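Local coordinates for protein bile acid 7a-dehydratase, BaiE (Clostridium hiranonis DSM 13275, PDB 4L8P) that probably catalyses the loss of water from the 7-alpha-hydroxyl position of bile-acid intermediates, acting as a trimeric lyase with a SnoaL-like, cystatin-like fold, at residues A[37-42]-A[107-112]; A[119-124]-A[145-150]; A[138-143]-A[169-174]. All blocks are in the same frame, centred on the assembly; numbering follows the deposited sequence.

Contact 1. Residues A[37-42]-A[107-112]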
loop_
_atom_site.group_PDB
_atom_site.type_symbol
_atom_site.label_atom_id
_atom_site.label_comp_id
_atom_site.label_asym_id
_atom_site.label_seq_id
_atom_site.Cartn_x
_atom_site.Cartn_y
_atom_site.Cartn_z
ATOM N N ASN A 37 2.558 3.258 18.349
ATOM C CA ASN A 37 1.127 3.548 18.381
ATOM C C ASN A 37 0.756 4.791 17.571
ATOM O O ASN A 37 -0.258 4.787 16.834
ATOM C CB ASN A 37 0.620 3.741 19.819
ATOM C CG ASN A 37 0.380 2.422 20.533
ATOM O OD1 ASN A 37 0.230 1.381 19.897
ATOM N ND2 ASN A 37 0.310 2.472 21.852
ATOM N N ASP A 38 1.547 5.859 17.716
ATOM C CA ASP A 38 1.323 7.093 16.936
ATOM C C ASP A 38 1.464 6.851 15.424
ATOM O O ASP A 38 0.632 7.309 14.632
ATOM C CB ASP A 38 2.264 8.203 17.402
ATOM C CG ASP A 38 1.873 8.791 18.742
ATOM O OD1 ASP A 38 0.683 8.782 19.116
ATOM O OD2 ASP A 38 2.791 9.287 19.411
ATOM N N ILE A 39 2.472 6.076 15.038
ATOM C CA ILE A 39 2.690 5.772 13.631
ATOM C C ILE A 39 1.470 5.036 13.087
ATOM O O ILE A 39 0.954 5.372 11.996
ATOM C CB ILE A 39 3.980 4.976 13.418
ATOM C CG1 ILE A 39 5.190 5.884 13.628
ATOM C CG2 ILE A 39 4.007 4.308 12.023
ATOM C CD1 ILE A 39 6.504 5.116 13.663
ATOM N N GLU A 40 1.021 4.016 13.814
ATOM C CA GLU A 40 -0.154 3.266 13.361
ATOM C C GLU A 40 -1.414 4.136 13.298
ATOM O O GLU A 40 -2.187 4.005 12.359
ATOM C CB GLU A 40 -0.379 2.022 14.236
ATOM C CG GLU A 40 -1.567 1.171 13.830
ATOM C CD GLU A 40 -1.473 0.570 12.420
ATOM O OE1 GLU A 40 -0.381 0.504 11.812
ATOM O OE2 GLU A 40 -2.532 0.126 11.913
ATOM N N ALA A 41 -1.632 5.006 14.287
ATOM C CA ALA A 41 -2.782 5.916 14.319
ATOM C C ALA A 41 -2.780 6.855 13.108
ATOM O O ALA A 41 -3.811 7.060 12.469
ATOM C CB ALA A 41 -2.749 6.728 15.583
ATOM N N ILE A 42 -1.596 7.329 12.758
ATOM C CA ILE A 42 -1.423 8.207 11.579
ATOM C C ILE A 42 -1.713 7.462 10.268
ATOM O O ILE A 42 -2.391 7.977 9.368
ATOM C CB ILE A 42 -0.052 8.927 11.578
ATOM C CG1 ILE A 42 -0.033 9.969 12.707
ATOM C CG2 ILE A 42 0.242 9.556 10.234
ATOM C CD1 ILE A 42 1.360 10.448 13.078
ATOM N N PRO A 107 4.134 4.455 3.069
ATOM C CA PRO A 107 4.313 5.605 3.948
ATOM C C PRO A 107 5.670 5.622 4.663
ATOM O O PRO A 107 6.251 4.550 4.979
ATOM C CB PRO A 107 3.184 5.430 4.975
ATOM C CG PRO A 107 2.934 3.957 4.997
ATOM C CD PRO A 107 3.100 3.536 3.575
ATOM N N GLU A 108 6.179 6.819 4.898
ATOM C CA GLU A 108 7.318 7.064 5.774
ATOM C C GLU A 108 6.850 8.081 6.829
ATOM O O GLU A 108 6.873 9.301 6.582
ATOM C CB GLU A 108 8.492 7.611 4.997
ATOM C CG GLU A 108 8.973 6.701 3.870
ATOM C CD GLU A 108 9.873 7.426 2.896
ATOM O OE1 GLU A 108 11.032 7.723 3.253
ATOM O OE2 GLU A 108 9.392 7.704 1.763
ATOM N N ILE A 109 6.421 7.569 7.977
ATOM C CA ILE A 109 5.923 8.376 9.083
ATOM C C ILE A 109 7.050 8.624 10.116
ATOM O O ILE A 109 7.626 7.650 10.685
ATOM C CB ILE A 109 4.712 7.732 9.791
ATOM C CG1 ILE A 109 3.600 7.265 8.794
ATOM C CG2 ILE A 109 4.169 8.678 10.866
ATOM C CD1 ILE A 109 3.104 8.343 7.876
ATOM N N THR A 110 7.318 9.904 10.385
ATOM C CA THR A 110 8.232 10.345 11.404
ATOM C C THR A 110 7.460 11.082 12.484
ATOM O O THR A 110 6.803 12.113 12.216
ATOM C CB THR A 110 9.305 11.268 10.795
ATOM O OG1 THR A 110 9.925 10.614 9.662
ATOM C CG2 THR A 110 10.367 11.577 11.818
ATOM N N ILE A 111 7.524 10.566 13.709
ATOM C CA ILE A 111 6.976 11.291 14.856
ATOM C C ILE A 111 8.015 12.347 15.290
ATOM O O ILE A 111 9.124 12.008 15.668
ATOM C CB ILE A 111 6.613 10.349 16.003
ATOM C CG1 ILE A 111 5.783 9.142 15.512
ATOM C CG2 ILE A 111 5.882 11.109 17.119
ATOM C CD1 ILE A 111 4.462 9.442 14.805
ATOM N N ASP A 112 7.636 13.618 15.210
ATOM C CA ASP A 112 8.557 14.741 15.389
ATOM C C ASP A 112 8.588 15.257 16.815
ATOM O O ASP A 112 9.585 15.826 17.228
ATOM C CB ASP A 112 8.166 15.905 14.460
ATOM C CG ASP A 112 8.278 15.552 13.018
ATOM O OD1 ASP A 112 9.242 14.833 12.634
ATOM O OD2 ASP A 112 7.377 15.961 12.255
#

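Contact 2. Residues A[119-124]-A[145-150]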
loop_
_atom_site.group_PDB
_atom_site.type_symbol
_atom_site.label_atom_id
_atom_site.label_comp_id
_atom_site.label_asym_id
_atom_site.label_seq_id
_atom_site.Cartn_x
_atom_site.Cartn_y
_atom_site.Cartn_z
ATOM N N GLY A 119 4.493 12.809 7.475
ATOM C CA GLY A 119 4.267 11.578 6.761
ATOM C C GLY A 119 4.441 11.704 5.265
ATOM O O GLY A 119 3.702 12.470 4.634
ATOM N N ARG A 120 5.391 10.962 4.712
ATOM C CA ARG A 120 5.516 10.834 3.269
ATOM C C ARG A 120 4.626 9.715 2.772
ATOM O O ARG A 120 4.569 8.613 3.357
ATOM C CB ARG A 120 6.932 10.582 2.837
ATOM C CG ARG A 120 7.929 11.640 3.283
ATOM C CD ARG A 120 9.272 11.258 2.666
ATOM N NE ARG A 120 10.303 12.262 2.817
ATOM C CZ ARG A 120 10.640 13.207 1.924
ATOM N NH1 ARG A 120 10.025 13.354 0.756
ATOM N NH2 ARG A 120 11.644 14.034 2.220
ATOM N N TRP A 121 3.921 10.007 1.683
ATOM C CA TRP A 121 3.037 9.045 1.055
ATOM C C TRP A 121 3.278 9.091 -0.434
ATOM O O TRP A 121 3.485 10.160 -0.991
ATOM C CB TRP A 121 1.564 9.355 1.321
ATOM C CG TRP A 121 1.161 9.131 2.762
ATOM C CD1 TRP A 121 1.250 10.031 3.793
ATOM C CD2 TRP A 121 0.682 7.915 3.319
ATOM N NE1 TRP A 121 0.847 9.444 4.958
ATOM C CE2 TRP A 121 0.460 8.148 4.699
ATOM C CE3 TRP A 121 0.341 6.666 2.782
ATOM C CZ2 TRP A 121 -0.048 7.141 5.549
ATOM C CZ3 TRP A 121 -0.188 5.692 3.612
ATOM C CH2 TRP A 121 -0.406 5.942 4.976
ATOM N N TYR A 122 3.168 7.927 -1.066
ATOM C CA TYR A 122 3.358 7.776 -2.530
ATOM C C TYR A 122 1.940 7.568 -3.075
ATOM O O TYR A 122 1.314 6.539 -2.806
ATOM C CB TYR A 122 4.252 6.543 -2.816
ATOM C CG TYR A 122 4.725 6.397 -4.264
ATOM C CD1 TYR A 122 3.899 6.707 -5.347
ATOM C CD2 TYR A 122 6.008 5.939 -4.538
ATOM C CE1 TYR A 122 4.351 6.568 -6.665
ATOM C CE2 TYR A 122 6.475 5.802 -5.842
ATOM C CZ TYR A 122 5.635 6.106 -6.897
ATOM O OH TYR A 122 6.109 6.003 -8.194
ATOM N N LEU A 123 1.412 8.562 -3.780
ATOM C CA LEU A 123 0.023 8.571 -4.264
ATOM C C LEU A 123 -0.058 8.177 -5.720
ATOM O O LEU A 123 0.698 8.682 -6.524
ATOM C CB LEU A 123 -0.567 9.977 -4.143
ATOM C CG LEU A 123 -1.441 10.224 -2.950
ATOM C CD1 LEU A 123 -2.773 9.454 -3.085
ATOM C CD2 LEU A 123 -0.649 9.874 -1.692
ATOM N N GLU A 124 -0.993 7.301 -6.054
ATOM C CA GLU A 124 -1.530 7.177 -7.418
ATOM C C GLU A 124 -2.989 7.653 -7.401
ATOM O O GLU A 124 -3.748 7.238 -6.547
ATOM C CB GLU A 124 -1.508 5.721 -7.914
ATOM C CG GLU A 124 -1.943 5.681 -9.355
ATOM C CD GLU A 124 -2.131 4.347 -9.981
ATOM O OE1 GLU A 124 -2.107 3.271 -9.292
ATOM O OE2 GLU A 124 -2.381 4.391 -11.227
ATOM N N TYR A 145 3.700 13.015 -1.661
ATOM C CA TYR A 145 3.121 13.928 -0.647
ATOM C C TYR A 145 3.952 13.866 0.608
ATOM O O TYR A 145 4.472 12.794 0.985
ATOM C CB TYR A 145 1.687 13.498 -0.316
ATOM C CG TYR A 145 0.659 14.102 -1.243
ATOM C CD1 TYR A 145 0.426 13.577 -2.500
ATOM C CD2 TYR A 145 -0.045 15.257 -0.878
ATOM C CE1 TYR A 145 -0.494 14.152 -3.360
ATOM C CE2 TYR A 145 -0.978 15.832 -1.738
ATOM C CZ TYR A 145 -1.196 15.274 -2.974
ATOM O OH TYR A 145 -2.110 15.836 -3.838
ATOM N N THR A 146 4.118 15.025 1.235
ATOM C CA THR A 146 4.649 15.118 2.589
ATOM C C THR A 146 3.643 15.853 3.481
ATOM O O THR A 146 3.512 17.076 3.416
ATOM C CB THR A 146 6.041 15.783 2.601
ATOM O OG1 THR A 146 6.910 15.039 1.729
ATOM C CG2 THR A 146 6.613 15.770 3.989
ATOM N N ASP A 147 2.947 15.083 4.319
ATOM C CA ASP A 147 1.880 15.571 5.215
ATOM C C ASP A 147 2.482 16.039 6.538
ATOM O O ASP A 147 3.525 15.505 6.968
ATOM C CB ASP A 147 0.929 14.448 5.626
ATOM C CG ASP A 147 0.079 13.890 4.494
ATOM O OD1 ASP A 147 0.013 14.465 3.368
ATOM O OD2 ASP A 147 -0.593 12.872 4.749
ATOM N N LYS A 148 1.778 16.955 7.194
ATOM C CA LYS A 148 2.076 17.354 8.562
ATOM C C LYS A 148 0.824 17.042 9.402
ATOM O O LYS A 148 -0.314 17.393 9.009
ATOM C CB LYS A 148 2.419 18.840 8.665
ATOM C CG LYS A 148 3.621 19.271 7.844
ATOM C CD LYS A 148 4.913 18.660 8.380
ATOM C CE LYS A 148 6.120 18.903 7.482
ATOM N NZ LYS A 148 7.348 18.447 8.192
ATOM N N TYR A 149 1.050 16.445 10.572
ATOM C CA TYR A 149 -0.021 16.015 11.466
ATOM C C TYR A 149 0.169 16.641 12.824
ATOM O O TYR A 149 1.290 16.984 13.245
ATOM C CB TYR A 149 -0.044 14.485 11.650
ATOM C CG TYR A 149 0.022 13.681 10.368
ATOM C CD1 TYR A 149 -1.130 13.445 9.597
ATOM C CD2 TYR A 149 1.211 13.188 9.911
ATOM C CE1 TYR A 149 -1.048 12.726 8.387
ATOM C CE2 TYR A 149 1.285 12.465 8.736
ATOM C CZ TYR A 149 0.142 12.225 7.980
ATOM O OH TYR A 149 0.227 11.497 6.782
ATOM N N GLU A 150 -0.928 16.742 13.541
ATOM C CA GLU A 150 -0.859 17.159 14.932
ATOM C C GLU A 150 -1.807 16.365 15.783
ATOM O O GLU A 150 -2.835 15.894 15.310
ATOM C CB GLU A 150 -1.056 18.649 15.053
ATOM C CG GLU A 150 -2.453 19.149 14.881
ATOM C CD GLU A 150 -2.529 20.658 15.079
ATOM O OE1 GLU A 150 -1.991 21.180 16.088
ATOM O OE2 GLU A 150 -3.143 21.315 14.230
HETATM O O HOH W 1 7.343 12.461 -0.087
#

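Contact 3. Residues A[138-143]-A[169-174]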
loop_
_atom_site.group_PDB
_atom_site.type_symbol
_atom_site.label_atom_id
_atom_site.label_comp_id
_atom_site.label_asym_id
_atom_site.label_seq_id
_atom_site.Cartn_x
_atom_site.Cartn_y
_atom_site.Cartn_z
ATOM N N GLY A 138 -10.755 11.056 -18.627
ATOM C CA GLY A 138 -10.008 10.346 -17.581
ATOM C C GLY A 138 -8.744 11.123 -17.257
ATOM O O GLY A 138 -8.169 11.772 -18.134
ATOM N N ILE A 139 -8.349 11.103 -15.994
ATOM C CA ILE A 139 -7.107 11.719 -15.525
ATOM C C ILE A 139 -6.409 10.691 -14.645
ATOM O O ILE A 139 -7.021 10.174 -13.702
ATOM C CB ILE A 139 -7.361 13.008 -14.727
ATOM C CG1 ILE A 139 -8.109 14.051 -15.571
ATOM C CG2 ILE A 139 -6.043 13.589 -14.204
ATOM C CD1 ILE A 139 -8.658 15.199 -14.755
ATOM N N ASN A 140 -5.137 10.415 -14.933
ATOM C CA ASN A 140 -4.287 9.536 -14.100
ATOM C C ASN A 140 -3.026 10.311 -13.697
ATOM O O ASN A 140 -2.517 11.106 -14.475
ATOM C CB ASN A 140 -3.785 8.310 -14.886
ATOM C CG ASN A 140 -4.895 7.395 -15.356
ATOM O OD1 ASN A 140 -5.896 7.230 -14.681
ATOM N ND2 ASN A 140 -4.703 6.785 -16.518
ATOM N N GLY A 141 -2.510 10.026 -12.524
ATOM C CA GLY A 141 -1.284 10.637 -12.079
ATOM C C GLY A 141 -0.622 9.928 -10.915
ATOM O O GLY A 141 -1.121 8.934 -10.375
ATOM N N GLY A 142 0.499 10.500 -10.511
ATOM C CA GLY A 142 1.226 10.077 -9.334
ATOM C C GLY A 142 1.810 11.282 -8.655
ATOM O O GLY A 142 2.094 12.289 -9.305
ATOM N N ALA A 143 2.036 11.176 -7.353
ATOM C CA ALA A 143 2.604 12.268 -6.588
ATOM C C ALA A 143 3.307 11.778 -5.336
ATOM O O ALA A 143 2.917 10.758 -4.770
ATOM C CB ALA A 143 1.506 13.267 -6.216
ATOM N N GLU A 169 -1.709 12.813 -16.600
ATOM C CA GLU A 169 -2.154 12.695 -17.980
ATOM C C GLU A 169 -3.666 12.840 -18.042
ATOM O O GLU A 169 -4.374 12.346 -17.164
ATOM C CB GLU A 169 -1.705 11.366 -18.616
ATOM C CG GLU A 169 -2.331 10.138 -17.976
ATOM C CD GLU A 169 -1.888 8.812 -18.583
ATOM O OE1 GLU A 169 -1.163 8.799 -19.601
ATOM O OE2 GLU A 169 -2.346 7.776 -18.041
ATOM N N HIS A 170 -4.133 13.561 -19.051
ATOM C CA HIS A 170 -5.557 13.750 -19.347
ATOM C C HIS A 170 -5.834 13.143 -20.712
ATOM O O HIS A 170 -5.056 13.298 -21.667
ATOM C CB HIS A 170 -5.918 15.242 -19.409
ATOM C CG HIS A 170 -5.777 15.983 -18.113
ATOM N ND1 HIS A 170 -6.690 16.938 -17.714
ATOM C CD2 HIS A 170 -4.839 15.930 -17.139
ATOM C CE1 HIS A 170 -6.330 17.429 -16.544
ATOM N NE2 HIS A 170 -5.198 16.854 -16.183
ATOM N N PHE A 171 -6.980 12.471 -20.820
ATOM C CA PHE A 171 -7.338 11.750 -22.043
ATOM C C PHE A 171 -8.850 11.546 -22.109
ATOM O O PHE A 171 -9.531 11.729 -21.114
ATOM C CB PHE A 171 -6.598 10.402 -22.082
ATOM C CG PHE A 171 -6.781 9.581 -20.841
ATOM C CD1 PHE A 171 -7.865 8.716 -20.704
ATOM C CD2 PHE A 171 -5.882 9.696 -19.783
ATOM C CE1 PHE A 171 -8.038 7.976 -19.551
ATOM C CE2 PHE A 171 -6.068 8.999 -18.619
ATOM C CZ PHE A 171 -7.139 8.124 -18.503
HETATM N N MSE A 172 -9.345 11.209 -23.303
HETATM C CA MSE A 172 -10.774 10.898 -23.505
HETATM C C MSE A 172 -10.898 9.397 -23.509
HETATM O O MSE A 172 -10.182 8.716 -24.232
HETATM C CB MSE A 172 -11.303 11.433 -24.830
HETATM C CG MSE A 172 -11.284 12.947 -24.899
HETATM SE SE MSE A 172 -12.421 13.748 -23.536
HETATM C CE MSE A 172 -14.146 12.950 -23.982
ATOM N N ARG A 173 -11.799 8.875 -22.684
ATOM C CA ARG A 173 -12.057 7.459 -22.606
ATOM C C ARG A 173 -13.025 7.044 -23.709
ATOM O O ARG A 173 -13.948 7.766 -24.054
ATOM C CB ARG A 173 -12.687 7.123 -21.256
ATOM C CG ARG A 173 -11.760 7.303 -20.052
ATOM C CD ARG A 173 -12.548 7.434 -18.762
ATOM N NE ARG A 173 -13.533 6.354 -18.670
ATOM C CZ ARG A 173 -13.304 5.123 -18.207
ATOM N NH1 ARG A 173 -12.101 4.719 -17.792
ATOM N NH2 ARG A 173 -14.307 4.242 -18.222
ATOM N N ASP A 174 -12.822 5.846 -24.223
ATOM C CA ASP A 174 -13.724 5.274 -25.230
ATOM C C ASP A 174 -15.137 5.133 -24.633
ATOM O O ASP A 174 -15.303 4.465 -23.612
ATOM C CB ASP A 174 -13.151 3.918 -25.661
ATOM C CG ASP A 174 -13.925 3.274 -26.794
ATOM O OD1 ASP A 174 -15.060 3.684 -27.114
ATOM O OD2 ASP A 174 -13.376 2.334 -27.387
#

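Contact 1. Residues A[37-42]-A[107-112]
Ile-39 and Ile-42, one helical turn apart, receive Ile-109 and Ile-111 from the inner side of strand 98-111, a compact example of a helix packed on a sheet largely by branched side chains. The tighter half lies around Ile-111. Its CD1 is 3.6 Å from Asp-38 CB and 3.7 Å from Ile-42 CD1, while its CG1 comes to 3.8 Å from Ile-39 CG1. The torsions explain the fit: the strand residue folds its CD1 back beside CA (chi2 -58°), whereas Ile-42 stretches out from the helix (chi2 163°), and the two chains slide past each other in opposite directions. Around Ile-109 the spacing is wider. Its CD1 stands 3.9 Å from Ile-42 CG2, and its CG2 lies 4.1 Å from Ile-39 CG1. Thr-110, between the two strand isoleucines, turns from the helix to an exposed position, and Asp-112 is exposed as the strand ends.

Asp-38 adds only its methylene to the packing; its OD1 turns to Trp-156 NE1 and Lys-151 NZ. On the strand backbone, Ile-109 O accepts a bond from Gln-44 of the second subunit, so the edge strand also meets the trimer interface. With no hydrogen bond between the two segments, their attraction rests on dispersion and the burial of hydrocarbon, while polarity is dealt with by third parties.

Contact 2. Residues A[119-124]-A[145-150]
Tyr-149 OH takes the indole N-H of Trp-121 across the hairpin, NE1 to OH 2.8 Å, and donates a weak hydrogen bond to Asp-147 OD2 (2.6 Å). The first bond is bent, 142° at the hydrogen, with the oxygen tilted 18° out of the indole plane; the two side chains meet at about a right angle. This pair of bonds helps to set how the phenol and indole are turned. Gly-119, with no side chain, lets the Tyr-149 ring come close, its CE2 3.5 Å from Gly-119 N. The backbone register is that of an antiparallel ladder, in which Gly-119 pairs with Asp-147 and Trp-121 with Tyr-145 as hydrogen-bonded pairs. Arg-120 and Thr-146 form the non-hydrogen-bonded pair on the other face. There a water accepts from Arg-120 NH1 (2.9 Å) and donates to Tyr-145 O (3.1 Å), while Thr-146 OG1 lies over one guanidinium face. Farther along, Leu-123 CG touches Tyr-145 CD1 at 3.9 Å.

The polar cluster lies between sheet and helix: Lys-46 of helix 22-55 bridges to Asp-147 and makes a cation-pi contact with Trp-121, Thr-161 of strand 155-172 binds Asp-147 OD1, and Tyr-149 packs on Ile-42 and Leu-45 of the helix.

Contact 3. Residues A[138-143]-A[169-174]
The imidazole of His-170 carries Ile-139 over one face, and the phenyl ring of Phe-171 carries the Gly-138 peptide: two flat groups, each laid on its cross-strand partner in an antiparallel beta hairpin of the cystatin-like sheet. Over the imidazole the hit is nearly central, with Ile-139 CG1 3.8 Å from the ring centroid and only 6° off the normal, a CH-pi contact. The two side chains run side by side in the same direction, and Ile-139 CD1 reaches His-170 CE1 at 3.7 Å. On its polar side the imidazole is held by Glu-168, which takes a bond from NE2.

The phenyl ring lies across the other face of the ladder. Its CG occupies the crowded position between backbone N and carbonyl carbon (chi1 52°), which swings the ring back over the neighbouring strand instead of along its own. Gly-138 O sits 3.4 Å above the plane of the Phe-171 ring, over its centre, and Gly-138 CA makes a CH-pi contact at 4.0 Å from the same centroid; with no side chain on this residue the ring settles onto bare backbone. Asn-140 CG meets the ring at its edge, in plane.

Beyond the pair, Glu-169 extends to Arg-173 of the second subunit, while Arg-173 of this chain bridges to Glu-169 of the third, a cyclic linkage round the trimer. Glu-169 and His-170 also continue the sheet into a strand of the second subunit. Gly-138 and Phe-171 exchange two backbone bonds, as do Asn-140 and Glu-169. Among these, Glu-169 N gives its proton to Asn-140 O at 2.8 Å, approaching almost along the C=O axis at 170°.

In the fold
From the N terminus, the long helix 22-55 comes first, and contact 1 closes a loop of 64 residues between it and strand 98-111, the first strand of the four-stranded sheet. Contact 2 opens only after that, pairing strands 116-129 and 137-152. Contact 3 starts within the span of contact 2, at 138-143, and finishes at 169-174, so these two cross: both use strand 137-152, one with its predecessor and the other with its successor. Contacts 1 and 2 touch where Ile-42 meets Tyr-149, under the helix-facing side of the sheet. Contacts 1 and 3 do not touch; their centres lie about 31 Å apart, on opposite sides of the chain's centre, and both reach the second subunit.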